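Local coordinates for 177aa long hypothetical protein (PDB 2CQZ) that probably hydrolyses 2'-deoxyribonucleoside 5'-phosphates to the deoxyribonucleoside and phosphate, as a metal-dependent homodimeric HD-domain phosphohydrolase, at residues 47-58 with 161-169; 63-71 with 120-128. All blocks are in the same frame, centred on the assembly; numbering follows the deposited sequence.

Interaction 1. Residues 47-58 with 161-169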
loop_
_atom_site.group_PDB
_atom_site.type_symbol
_atom_site.label_atom_id
_atom_site.label_comp_id
_atom_site.label_asym_id
_atom_site.label_seq_id
_atom_site.Cartn_x
_atom_site.Cartn_y
_atom_site.Cartn_z
ATOM N N LEU A 47 21.562 -16.632 17.925
ATOM C CA LEU A 47 21.552 -17.971 18.517
ATOM C C LEU A 47 22.926 -18.618 18.459
ATOM O O LEU A 47 23.352 -19.262 19.412
ATOM C CB LEU A 47 20.539 -18.877 17.814
ATOM C CG LEU A 47 19.062 -18.547 18.033
ATOM C CD1 LEU A 47 18.203 -19.548 17.280
ATOM C CD2 LEU A 47 18.738 -18.582 19.516
ATOM N N ALA A 48 23.624 -18.445 17.341
ATOM C CA ALA A 48 24.954 -19.019 17.195
ATOM C C ALA A 48 25.849 -18.607 18.359
ATOM O O ALA A 48 26.596 -19.427 18.881
ATOM C CB ALA A 48 25.569 -18.583 15.878
ATOM N N ASP A 49 25.777 -17.340 18.762
ATOM C CA ASP A 49 26.572 -16.844 19.881
ATOM C C ASP A 49 26.129 -17.513 21.187
ATOM O O ASP A 49 26.965 -17.893 22.006
ATOM C CB ASP A 49 26.438 -15.321 20.003
ATOM C CG ASP A 49 27.093 -14.579 18.838
ATOM O OD1 ASP A 49 26.903 -13.341 18.715
ATOM O OD2 ASP A 49 27.809 -15.232 18.043
ATOM N N VAL A 50 24.819 -17.657 21.385
ATOM C CA VAL A 50 24.324 -18.299 22.594
ATOM C C VAL A 50 24.876 -19.717 22.639
ATOM O O VAL A 50 25.393 -20.155 23.670
ATOM C CB VAL A 50 22.786 -18.354 22.618
ATOM C CG1 VAL A 50 22.311 -19.206 23.786
ATOM C CG2 VAL A 50 22.228 -16.959 22.748
ATOM N N LEU A 51 24.770 -20.425 21.514
ATOM C CA LEU A 51 25.268 -21.792 21.411
ATOM C C LEU A 51 26.768 -21.834 21.687
ATOM O O LEU A 51 27.254 -22.774 22.311
ATOM C CB LEU A 51 24.966 -22.376 20.020
ATOM C CG LEU A 51 23.484 -22.635 19.711
ATOM C CD1 LEU A 51 23.323 -23.188 18.308
ATOM C CD2 LEU A 51 22.917 -23.617 20.733
ATOM N N GLU A 52 27.504 -20.821 21.232
ATOM C CA GLU A 52 28.947 -20.780 21.482
ATOM C C GLU A 52 29.234 -20.707 22.982
ATOM O O GLU A 52 30.073 -21.448 23.488
ATOM C CB GLU A 52 29.622 -19.569 20.816
ATOM C CG GLU A 52 29.517 -19.492 19.288
ATOM C CD GLU A 52 30.396 -18.378 18.706
ATOM O OE1 GLU A 52 30.697 -17.399 19.441
ATOM O OE2 GLU A 52 30.778 -18.467 17.513
ATOM N N LYS A 53 28.562 -19.809 23.702
ATOM C CA LYS A 53 28.811 -19.721 25.145
ATOM C C LYS A 53 28.274 -20.937 25.893
ATOM O O LYS A 53 28.484 -21.051 27.105
ATOM C CB LYS A 53 28.121 -18.533 25.810
ATOM C CG LYS A 53 28.066 -17.195 25.088
ATOM C CD LYS A 53 27.300 -16.197 26.009
ATOM C CE LYS A 53 26.860 -14.945 25.253
ATOM N NZ LYS A 53 25.489 -15.082 24.647
ATOM N N ARG A 54 27.541 -21.812 25.216
ATOM C CA ARG A 54 27.003 -22.966 25.916
ATOM C C ARG A 54 27.688 -24.277 25.574
ATOM O O ARG A 54 27.118 -25.349 25.768
ATOM C CB ARG A 54 25.497 -23.069 25.685
ATOM C CG ARG A 54 24.729 -21.948 26.372
ATOM C CD ARG A 54 23.221 -22.100 26.225
ATOM N NE ARG A 54 22.518 -20.997 26.874
ATOM C CZ ARG A 54 21.204 -20.800 26.811
ATOM N NH1 ARG A 54 20.436 -21.639 26.123
ATOM N NH2 ARG A 54 20.658 -19.765 27.439
ATOM N N GLY A 55 28.921 -24.194 25.085
ATOM C CA GLY A 55 29.649 -25.404 24.760
ATOM C C GLY A 55 29.349 -26.006 23.399
ATOM O O GLY A 55 30.136 -26.802 22.882
ATOM N N LYS A 56 28.216 -25.651 22.806
ATOM C CA LYS A 56 27.889 -26.199 21.496
ATOM C C LYS A 56 28.603 -25.387 20.407
ATOM O O LYS A 56 28.256 -24.234 20.156
ATOM C CB LYS A 56 26.374 -26.180 21.284
ATOM C CG LYS A 56 25.922 -26.851 20.000
ATOM C CD LYS A 56 26.404 -28.293 19.910
ATOM C CE LYS A 56 25.788 -28.987 18.696
ATOM N NZ LYS A 56 26.275 -30.375 18.475
ATOM N N ARG A 57 29.613 -25.991 19.777
ATOM C CA ARG A 57 30.367 -25.305 18.725
ATOM C C ARG A 57 29.627 -25.363 17.393
ATOM O O ARG A 57 29.140 -26.416 16.996
ATOM C CB ARG A 57 31.754 -25.926 18.540
ATOM C CG ARG A 57 32.796 -24.993 17.879
ATOM C CD ARG A 57 32.190 -23.862 17.056
ATOM N NE ARG A 57 33.167 -23.232 16.178
ATOM C CZ ARG A 57 33.723 -23.847 15.137
ATOM N NH1 ARG A 57 33.406 -25.112 14.857
ATOM N NH2 ARG A 57 34.545 -23.180 14.332
ATOM N N ILE A 58 29.537 -24.223 16.712
ATOM C CA ILE A 58 28.860 -24.142 15.417
ATOM C C ILE A 58 29.793 -23.576 14.339
ATOM O O ILE A 58 30.695 -22.789 14.638
ATOM C CB ILE A 58 27.612 -23.212 15.492
ATOM C CG1 ILE A 58 26.555 -23.828 16.429
ATOM C CG2 ILE A 58 27.143 -22.845 14.062
ATOM C CD1 ILE A 58 25.396 -24.593 15.769
ATOM N N LEU A 161 19.209 -29.938 18.497
ATOM C CA LEU A 161 19.809 -28.655 18.838
ATOM C C LEU A 161 18.990 -27.792 19.795
ATOM O O LEU A 161 19.566 -27.020 20.560
ATOM C CB LEU A 161 20.101 -27.863 17.561
ATOM C CG LEU A 161 21.002 -26.643 17.733
ATOM C CD1 LEU A 161 22.347 -27.084 18.286
ATOM C CD2 LEU A 161 21.179 -25.950 16.398
ATOM N N SER A 162 17.663 -27.923 19.762
ATOM C CA SER A 162 16.788 -27.126 20.629
ATOM C C SER A 162 17.099 -27.335 22.110
ATOM O O SER A 162 16.899 -26.442 22.938
ATOM C CB SER A 162 15.318 -27.449 20.354
ATOM O OG SER A 162 15.009 -28.768 20.744
ATOM N N LYS A 163 17.585 -28.531 22.420
ATOM C CA LYS A 163 17.979 -28.915 23.767
ATOM C C LYS A 163 18.792 -27.793 24.440
ATOM O O LYS A 163 18.651 -27.543 25.640
ATOM C CB LYS A 163 18.800 -30.209 23.671
ATOM C CG LYS A 163 20.043 -30.249 24.549
ATOM C CD LYS A 163 20.943 -31.450 24.242
ATOM C CE LYS A 163 22.194 -31.417 25.127
ATOM N NZ LYS A 163 23.083 -32.605 24.973
ATOM N N TYR A 164 19.638 -27.117 23.661
ATOM C CA TYR A 164 20.468 -26.024 24.172
ATOM C C TYR A 164 19.740 -24.679 24.230
ATOM O O TYR A 164 20.307 -23.692 24.712
ATOM C CB TYR A 164 21.702 -25.852 23.290
ATOM C CG TYR A 164 22.599 -27.057 23.212
ATOM C CD1 TYR A 164 23.607 -27.265 24.156
ATOM C CD2 TYR A 164 22.460 -27.980 22.178
ATOM C CE1 TYR A 164 24.463 -28.365 24.065
ATOM C CE2 TYR A 164 23.304 -29.084 22.074
ATOM C CZ TYR A 164 24.307 -29.271 23.018
ATOM O OH TYR A 164 25.168 -30.344 22.893
ATOM N N LEU A 165 18.492 -24.639 23.752
ATOM C CA LEU A 165 17.719 -23.392 23.708
ATOM C C LEU A 165 16.369 -23.385 24.411
ATOM O O LEU A 165 15.542 -22.504 24.161
ATOM C CB LEU A 165 17.484 -23.002 22.255
ATOM C CG LEU A 165 18.706 -23.015 21.345
ATOM C CD1 LEU A 165 18.238 -22.903 19.914
ATOM C CD2 LEU A 165 19.645 -21.881 21.723
ATOM N N GLU A 166 16.128 -24.367 25.266
ATOM C CA GLU A 166 14.859 -24.465 25.995
ATOM C C GLU A 166 14.367 -23.141 26.629
ATOM O O GLU A 166 13.222 -22.703 26.415
ATOM C CB GLU A 166 15.005 -25.538 27.078
ATOM C CG GLU A 166 14.036 -25.404 28.244
ATOM C CD GLU A 166 14.423 -26.280 29.425
ATOM O OE1 GLU A 166 15.577 -26.766 29.452
ATOM O OE2 GLU A 166 13.582 -26.475 30.332
ATOM N N ASP A 167 15.241 -22.508 27.406
ATOM C CA ASP A 167 14.902 -21.260 28.073
ATOM C C ASP A 167 14.319 -20.247 27.100
ATOM O O ASP A 167 13.309 -19.590 27.385
ATOM C CB ASP A 167 16.143 -20.673 28.746
ATOM C CG ASP A 167 17.256 -20.356 27.751
ATOM O OD1 ASP A 167 17.463 -21.161 26.818
ATOM O OD2 ASP A 167 17.932 -19.313 27.908
ATOM N N ILE A 168 14.965 -20.112 25.949
ATOM C CA ILE A 168 14.525 -19.172 24.931
ATOM C C ILE A 168 13.170 -19.554 24.330
ATOM O O ILE A 168 12.291 -18.708 24.168
ATOM C CB ILE A 168 15.571 -19.082 23.810
ATOM C CG1 ILE A 168 16.903 -18.601 24.395
ATOM C CG2 ILE A 168 15.077 -18.162 22.716
ATOM C CD1 ILE A 168 18.058 -18.640 23.424
ATOM N N LEU A 169 13.003 -20.832 23.998
ATOM C CA LEU A 169 11.748 -21.300 23.422
ATOM C C LEU A 169 10.605 -21.063 24.403
ATOM O O LEU A 169 9.459 -20.891 24.005
ATOM C CB LEU A 169 11.847 -22.785 23.082
ATOM C CG LEU A 169 12.995 -23.131 22.137
ATOM C CD1 LEU A 169 12.977 -24.635 21.848
ATOM C CD2 LEU A 169 12.849 -22.325 20.847
#
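Arg54 and Asp167 carry the polar part of this contact, a salt bridge in which the guanidinium meets the carboxylate end-on with two nitrogens. NH2 of Arg54 bonds OD2 of Asp167 at 2.8 Å, and NH1 bonds OD1 at 3.1 Å; both oxygens lie near the guanidinium plane, but the carboxylate is turned 48° against it. NH1 also donates to the backbone O of Tyr164. The arginine chain is extended from CG to NE, which carries its charge across, and CG1 of Val50 lies over one guanidinium face. With an alanine at Asp167, the Arg54 charge would probably be left without this mate, its guanidinium held across the contact through NH1 to O of Tyr164 alone and freer to turn.

The aromatic part is a CH-pi contact: CB of Lys56 stands over the Tyr164 ring, 4.0 Å from its centroid and 8° off the normal. Bent at chi2 (56°), Lys56 brings CD near OH of Tyr164.

In the apolar part the two methyls of Leu51 divide the work, CD2 against CB of Tyr164 (3.6 Å) and CD1 against CD2 of Leu161 (4.0 Å), while CD2 of Leu47 packs on Leu165 and Ile168. In the all-helical HD-domain fold this joins the C-terminal end of helix 33-53 and the loop after it to the 3-10 segment 161-164 and the first turn of helix 166-173.

Interaction 2. Residues 63-71 with 120-128. With NI (nickel (II) ion), chain G.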
loop_
_atom_site.group_PDB
_atom_site.type_symbol
_atom_site.label_atom_id
_atom_site.label_comp_id
_atom_site.label_asym_id
_atom_site.label_seq_id
_atom_site.Cartn_x
_atom_site.Cartn_y
_atom_site.Cartn_z
ATOM N N ALA A 63 26.525 -21.548 8.762
ATOM C CA ALA A 63 25.169 -21.238 9.205
ATOM C C ALA A 63 24.652 -19.937 8.585
ATOM O O ALA A 63 23.517 -19.884 8.093
ATOM C CB ALA A 63 25.123 -21.139 10.723
ATOM N N LEU A 64 25.478 -18.891 8.612
ATOM C CA LEU A 64 25.068 -17.609 8.059
ATOM C C LEU A 64 24.819 -17.687 6.560
ATOM O O LEU A 64 23.871 -17.088 6.060
ATOM C CB LEU A 64 26.099 -16.527 8.388
ATOM C CG LEU A 64 26.175 -16.130 9.870
ATOM C CD1 LEU A 64 27.204 -15.028 10.045
ATOM C CD2 LEU A 64 24.806 -15.657 10.371
ATOM N N LYS A 65 25.653 -18.426 5.834
ATOM C CA LYS A 65 25.442 -18.561 4.394
ATOM C C LYS A 65 24.167 -19.350 4.172
ATOM O O LYS A 65 23.355 -19.015 3.312
ATOM C CB LYS A 65 26.601 -19.295 3.720
ATOM C CG LYS A 65 27.895 -18.511 3.628
ATOM C CD LYS A 65 28.947 -19.346 2.916
ATOM C CE LYS A 65 30.289 -18.645 2.882
ATOM N NZ LYS A 65 31.276 -19.404 2.065
ATOM N N MET A 66 23.992 -20.400 4.962
ATOM C CA MET A 66 22.817 -21.259 4.854
ATOM C C MET A 66 21.536 -20.478 5.148
ATOM O O MET A 66 20.494 -20.718 4.542
ATOM C CB MET A 66 22.961 -22.436 5.815
ATOM C CG MET A 66 22.007 -23.582 5.577
ATOM S SD MET A 66 22.347 -24.939 6.734
ATOM C CE MET A 66 23.810 -25.710 5.957
ATOM N N ALA A 67 21.611 -19.533 6.079
ATOM C CA ALA A 67 20.439 -18.730 6.404
ATOM C C ALA A 67 20.126 -17.769 5.249
ATOM O O ALA A 67 18.970 -17.560 4.899
ATOM C CB ALA A 67 20.674 -17.945 7.706
ATOM N N ILE A 68 21.168 -17.194 4.663
ATOM C CA ILE A 68 21.011 -16.246 3.568
ATOM C C ILE A 68 20.453 -16.898 2.303
ATOM O O ILE A 68 19.637 -16.312 1.583
ATOM C CB ILE A 68 22.370 -15.581 3.224
ATOM C CG1 ILE A 68 22.814 -14.683 4.376
ATOM C CG2 ILE A 68 22.254 -14.786 1.940
ATOM C CD1 ILE A 68 24.203 -14.096 4.206
ATOM N N VAL A 69 20.883 -18.124 2.053
ATOM C CA VAL A 69 20.487 -18.849 0.859
ATOM C C VAL A 69 19.253 -19.759 0.978
ATOM O O VAL A 69 18.632 -20.103 -0.037
ATOM C CB VAL A 69 21.706 -19.668 0.359
ATOM C CG1 VAL A 69 21.314 -20.579 -0.781
ATOM C CG2 VAL A 69 22.815 -18.715 -0.086
ATOM N N HIS A 70 18.867 -20.106 2.205
ATOM C CA HIS A 70 17.755 -21.024 2.406
ATOM C C HIS A 70 16.471 -20.837 1.599
ATOM O O HIS A 70 15.876 -21.836 1.186
ATOM C CB HIS A 70 17.437 -21.177 3.906
ATOM C CG HIS A 70 16.421 -20.211 4.439
ATOM N ND1 HIS A 70 16.704 -18.885 4.686
ATOM C CD2 HIS A 70 15.128 -20.392 4.801
ATOM C CE1 HIS A 70 15.631 -18.290 5.175
ATOM N NE2 HIS A 70 14.660 -19.182 5.254
ATOM N N ASP A 71 16.023 -19.609 1.347
ATOM C CA ASP A 71 14.804 -19.465 0.549
ATOM C C ASP A 71 15.063 -18.890 -0.818
ATOM O O ASP A 71 14.132 -18.486 -1.508
ATOM C CB ASP A 71 13.778 -18.566 1.213
ATOM C CG ASP A 71 12.991 -19.264 2.273
ATOM O OD1 ASP A 71 12.383 -20.328 2.009
ATOM O OD2 ASP A 71 12.980 -18.714 3.380
ATOM N N ALA A 120 22.443 -26.787 10.083
ATOM C CA ALA A 120 21.162 -26.980 9.396
ATOM C C ALA A 120 19.975 -26.860 10.331
ATOM O O ALA A 120 18.925 -26.340 9.949
ATOM C CB ALA A 120 21.129 -28.338 8.698
ATOM N N GLN A 121 20.132 -27.343 11.558
ATOM C CA GLN A 121 19.043 -27.271 12.527
ATOM C C GLN A 121 18.897 -25.864 13.064
ATOM O O GLN A 121 17.784 -25.398 13.293
ATOM C CB GLN A 121 19.281 -28.259 13.668
ATOM C CG GLN A 121 18.666 -29.627 13.400
ATOM C CD GLN A 121 19.070 -30.672 14.422
ATOM O OE1 GLN A 121 19.284 -30.371 15.603
ATOM N NE2 GLN A 121 19.157 -31.920 13.973
ATOM N N LEU A 122 20.028 -25.191 13.247
ATOM C CA LEU A 122 20.047 -23.818 13.728
ATOM C C LEU A 122 19.264 -22.907 12.774
ATOM O O LEU A 122 18.428 -22.100 13.198
ATOM C CB LEU A 122 21.489 -23.326 13.815
ATOM C CG LEU A 122 21.671 -21.841 14.140
ATOM C CD1 LEU A 122 21.064 -21.556 15.499
ATOM C CD2 LEU A 122 23.152 -21.475 14.123
ATOM N N VAL A 123 19.542 -23.029 11.482
ATOM C CA VAL A 123 18.858 -22.195 10.508
ATOM C C VAL A 123 17.377 -22.522 10.500
ATOM O O VAL A 123 16.537 -21.629 10.381
ATOM C CB VAL A 123 19.428 -22.395 9.078
ATOM C CG1 VAL A 123 18.668 -21.522 8.093
ATOM C CG2 VAL A 123 20.920 -22.057 9.057
ATOM N N ARG A 124 17.060 -23.810 10.626
ATOM C CA ARG A 124 15.670 -24.260 10.622
ATOM C C ARG A 124 14.918 -23.671 11.812
ATOM O O ARG A 124 13.743 -23.307 11.693
ATOM C CB ARG A 124 15.606 -25.788 10.661
ATOM C CG ARG A 124 14.204 -26.344 10.617
ATOM C CD ARG A 124 13.603 -26.207 9.234
ATOM N NE ARG A 124 14.340 -26.980 8.235
ATOM C CZ ARG A 124 13.999 -27.061 6.951
ATOM N NH1 ARG A 124 12.926 -26.414 6.505
ATOM N NH2 ARG A 124 14.724 -27.789 6.109
ATOM N N ILE A 125 15.601 -23.584 12.955
ATOM C CA ILE A 125 15.020 -23.023 14.173
ATOM C C ILE A 125 14.827 -21.523 13.984
ATOM O O ILE A 125 13.773 -20.980 14.321
ATOM C CB ILE A 125 15.939 -23.270 15.398
ATOM C CG1 ILE A 125 15.904 -24.752 15.773
ATOM C CG2 ILE A 125 15.510 -22.401 16.589
ATOM C CD1 ILE A 125 16.845 -25.111 16.914
ATOM N N ALA A 126 15.854 -20.867 13.438
ATOM C CA ALA A 126 15.823 -19.429 13.169
ATOM C C ALA A 126 14.654 -19.146 12.237
ATOM O O ALA A 126 13.872 -18.215 12.449
ATOM C CB ALA A 126 17.122 -18.989 12.516
ATOM N N ASP A 127 14.541 -19.970 11.205
ATOM C CA ASP A 127 13.466 -19.820 10.251
ATOM C C ASP A 127 12.113 -19.822 10.926
ATOM O O ASP A 127 11.236 -19.030 10.592
ATOM C CB ASP A 127 13.468 -20.952 9.258
ATOM C CG ASP A 127 12.421 -20.766 8.213
ATOM O OD1 ASP A 127 12.535 -19.776 7.464
ATOM O OD2 ASP A 127 11.483 -21.584 8.153
ATOM N N LYS A 128 11.943 -20.747 11.860
ATOM C CA LYS A 128 10.687 -20.883 12.574
ATOM C C LYS A 128 10.459 -19.775 13.590
ATOM O O LYS A 128 9.336 -19.315 13.775
ATOM C CB LYS A 128 10.623 -22.252 13.253
ATOM C CG LYS A 128 10.414 -23.391 12.275
ATOM C CD LYS A 128 10.492 -24.748 12.977
ATOM C CE LYS A 128 10.343 -25.898 11.987
ATOM N NZ LYS A 128 9.077 -25.804 11.213
HETATM NI NI NI G . 12.253 -19.317 5.461
#
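The His70 imidazole and the Asp127 carboxylate meet at a nickel ion, their planes 72° apart. Over one face of the imidazole lies CB of Asp71, and at its edge, in plane, is the backbone O of Ala67, which accepts a hydrogen bond from ND1 of His70 (2.6 Å, 157° at the hydrogen). CG1 of Val123 and OD1 of Asp127 approach the ring obliquely. The ND1 bond fixes the rotation of the ring and leaves NE2 directed at the metal.

Nickel is bound by NE2 of His70 at 2.4 Å, OD2 of Asp71 at 2.3 Å and OD1 of Asp127 at 2.1 Å. The Asp127 side chain leaves the helix with CG trans to N, which carries OD1 to the metal. The two carboxylates come near each other, and the cation between them probably offsets their like charges. His36 of helix 33-53 completes the four protein ligands, the H...HD...D set of the HD family.

Away from the metal the contact is apolar. Val123 wedges its two methyls against helix 60-69: CG1 lies 3.7 Å from CA of Ala67, and CG2 lies 3.8 Å from CB of Met66, near the backbone O of Ala63. SD of Met66 comes 3.6 Å from CA of Ala120, and CB of Ala63 touches CD2 of Leu122.

The two helical segments cross at -45° with their axes 9.2 Å apart. Helix 33-53 packs against both, Thr44 touching Ala67 and Ala126, while helix 106-114 brings Tyr112 onto Val123 and Glu111 onto Met66. On helix 60-69, Leu64 packs on Lys65, and Ile68 on Ala41, both of the second subunit.

How the interactions relate
From the N terminus, helix 33-53 supplies the metal ligand His36 and then runs into 47-58, the first half of interaction 1. Helix 60-69 follows directly and carries 63-71. Its partner, 120-128, closes the inner loop of interaction 2, and 161-169 later closes the outer one, so interaction 2 is nested within interaction 1. Their centres lie about 15 Å apart, yet the two contacts touch: Leu122 packs on Leu47, Leu51 and Leu161, and OE1 of Gln121 probably accepts a hydrogen bond from N of Leu161. Helix 118-140 thus links the metal-bearing core to the more peripheral junction of helices 33-53 and 166-173. Both contacts also touch the second subunit.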